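Side-chain contact in putative metal-dependent phosphoesterase (Bifidobacterium adolescentis, PDB 3O0F), which is a metal-dependent phosphoesterase of the PHP family that binds adenosine monophosphate beside a site of two iron ions and one zinc ion: residues Phe125-Trp129 with Asp130-Ala134. Residues are numbered along the deposited sequence; the frame is centred on the assembly and turned at random. Where two conformers were deposited one is given.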
loop_
_atom_site.group_PDB
_atom_site.type_symbol
_atom_site.label_atom_id
_atom_site.label_comp_id
_atom_site.label_asym_id
_atom_site.label_seq_id
_atom_site.Cartn_x
_atom_site.Cartn_y
_atom_site.Cartn_z
ATOM N N PHE A 125 23.534 -1.569 -16.693
ATOM C CA PHE A 125 22.798 -2.835 -16.740
ATOM C C PHE A 125 22.047 -2.977 -18.067
ATOM O O PHE A 125 21.677 -1.993 -18.684
ATOM C CB PHE A 125 21.784 -2.915 -15.596
ATOM C CG PHE A 125 22.398 -2.999 -14.227
ATOM C CD1 PHE A 125 22.847 -4.209 -13.724
ATOM C CD2 PHE A 125 22.492 -1.862 -13.418
ATOM C CE1 PHE A 125 23.414 -4.287 -12.438
ATOM C CE2 PHE A 125 23.056 -1.928 -12.127
ATOM C CZ PHE A 125 23.522 -3.143 -11.645
ATOM N N PRO A 126 21.773 -4.208 -18.486
ATOM C CA PRO A 126 21.036 -4.372 -19.750
ATOM C C PRO A 126 19.529 -4.235 -19.527
ATOM O O PRO A 126 18.809 -5.238 -19.530
ATOM C CB PRO A 126 21.396 -5.797 -20.170
ATOM C CG PRO A 126 21.550 -6.527 -18.845
ATOM C CD PRO A 126 22.090 -5.505 -17.853
ATOM N N ILE A 127 19.081 -2.990 -19.332
ATOM C CA ILE A 127 17.665 -2.646 -19.167
ATOM C C ILE A 127 17.384 -1.405 -19.999
ATOM O O ILE A 127 18.255 -0.542 -20.147
ATOM C CB ILE A 127 17.319 -2.337 -17.703
ATOM C CG1 ILE A 127 17.066 -3.636 -16.939
ATOM C CG2 ILE A 127 16.064 -1.447 -17.599
ATOM C CD1 ILE A 127 15.859 -4.381 -17.404
ATOM N N THR A 128 16.177 -1.326 -20.553
ATOM C CA THR A 128 15.726 -0.142 -21.289
ATOM C C THR A 128 14.402 0.261 -20.687
ATOM O O THR A 128 13.779 -0.508 -19.947
ATOM C CB THR A 128 15.547 -0.456 -22.799
ATOM O OG1 THR A 128 14.524 -1.453 -22.974
ATOM C CG2 THR A 128 16.889 -0.989 -23.435
ATOM N N TRP A 129 13.950 1.458 -21.008
ATOM C CA TRP A 129 12.639 1.884 -20.573
ATOM C C TRP A 129 11.594 0.875 -21.023
ATOM O O TRP A 129 10.719 0.514 -20.240
ATOM C CB TRP A 129 12.326 3.307 -21.047
ATOM C CG TRP A 129 11.022 3.824 -20.515
ATOM C CD1 TRP A 129 9.956 4.279 -21.245
ATOM C CD2 TRP A 129 10.626 3.898 -19.138
ATOM N NE1 TRP A 129 8.929 4.642 -20.406
ATOM C CE2 TRP A 129 9.314 4.427 -19.109
ATOM C CE3 TRP A 129 11.259 3.592 -17.927
ATOM C CZ2 TRP A 129 8.619 4.649 -17.919
ATOM C CZ3 TRP A 129 10.565 3.823 -16.734
ATOM C CH2 TRP A 129 9.262 4.350 -16.747
ATOM N N ASP A 130 11.703 0.362 -22.253
ATOM C CA ASP A 130 10.749 -0.648 -22.729
ATOM C C ASP A 130 10.733 -1.961 -21.954
ATOM O O ASP A 130 9.703 -2.640 -21.906
ATOM C CB ASP A 130 10.976 -0.993 -24.202
ATOM C CG ASP A 130 10.522 0.111 -25.146
ATOM O OD1 ASP A 130 9.865 1.067 -24.690
ATOM O OD2 ASP A 130 10.829 0.006 -26.360
ATOM N N ASP A 131 11.863 -2.380 -21.410
ATOM C CA ASP A 131 11.855 -3.593 -20.599
ATOM C C ASP A 131 11.022 -3.329 -19.336
ATOM O O ASP A 131 10.264 -4.189 -18.876
ATOM C CB ASP A 131 13.283 -4.019 -20.235
ATOM C CG ASP A 131 14.160 -4.254 -21.467
ATOM O OD1 ASP A 131 13.614 -4.597 -22.554
ATOM O OD2 ASP A 131 15.401 -4.093 -21.348
ATOM N N VAL A 132 11.124 -2.116 -18.809
ATOM C CA VAL A 132 10.328 -1.753 -17.609
ATOM C C VAL A 132 8.859 -1.651 -17.971
ATOM O O VAL A 132 7.991 -2.193 -17.268
ATOM C CB VAL A 132 10.804 -0.453 -16.949
ATOM C CG1 VAL A 132 9.930 -0.125 -15.720
ATOM C CG2 VAL A 132 12.281 -0.574 -16.563
ATOM N N LEU A 133 8.575 -0.949 -19.060
ATOM C CA LEU A 133 7.211 -0.841 -19.553
ATOM C C LEU A 133 6.606 -2.228 -19.771
ATOM O O LEU A 133 5.434 -2.421 -19.512
ATOM C CB LEU A 133 7.134 -0.004 -20.834
ATOM C CG LEU A 133 7.237 1.521 -20.720
ATOM C CD1 LEU A 133 6.986 2.164 -22.105
ATOM C CD2 LEU A 133 6.276 2.084 -19.660
ATOM N N ALA A 134 7.407 -3.205 -20.197
ATOM C CA ALA A 134 6.919 -4.588 -20.291
ATOM C C ALA A 134 6.454 -5.195 -18.972
ATOM O O ALA A 134 5.658 -6.153 -18.988
ATOM C CB ALA A 134 7.977 -5.514 -20.993
#
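Ile127, which follows an inverse gamma turn centred on Pro126, meets Asp131 and Val132 just ahead of the short helix 129-133. In one of its two conformers, Ile127 CD1 lies 3.8 Å from Asp131 CB. In that conformer its CG2 branch touches CG2 of Val132, and these two side chains cross at about a right angle.

Thr128 is the N-cap of the helix and forms a capping box with Asp131. In one half of the box, Asp131 N donates to Thr128 OG1 over 3.2 Å. Thr128 OG1 sits between its own backbone N and carbonyl carbon (chi1 63°), which turns it toward the first turn of the helix. In the other half, Thr128 N donates to Asp131 OD2 at 3.0 Å. This donor comes from well above the carboxylate plane, 53° out of it. The two bonds join the N-cap residue to the first turn of the helix in both directions, each residue giving one N-H and accepting one. Thr128 O adds weak bonds from Asp131 N and Val132 N.

Trp129 opens the helix, and its O takes a nearly straight bond from Leu133 N at 2.9 Å. Leu133 also lies over one face of the indole. Leu133 CG makes a CH-pi contact, 3.9 Å from the centroid of the five-membered ring of Trp129. At the six-membered ring, Trp129 CZ3 meets Val132 CG1 at 4.1 Å. An alanine in place of Trp129 would probably leave Leu133 without its aromatic partner and open a gap beside Val132.

This cap starts the helix that follows the long helix 97-124. Trp129 packs back on Leu111 and Lys115 of that helix, which also carries the AMP-binding Arg110 and Arg113. Ile127 and Val132 both touch Val118 of helix 97-124 and Ala152 of helix 146-155, so Ile127 and the start of helix 129-133 pack against both helices.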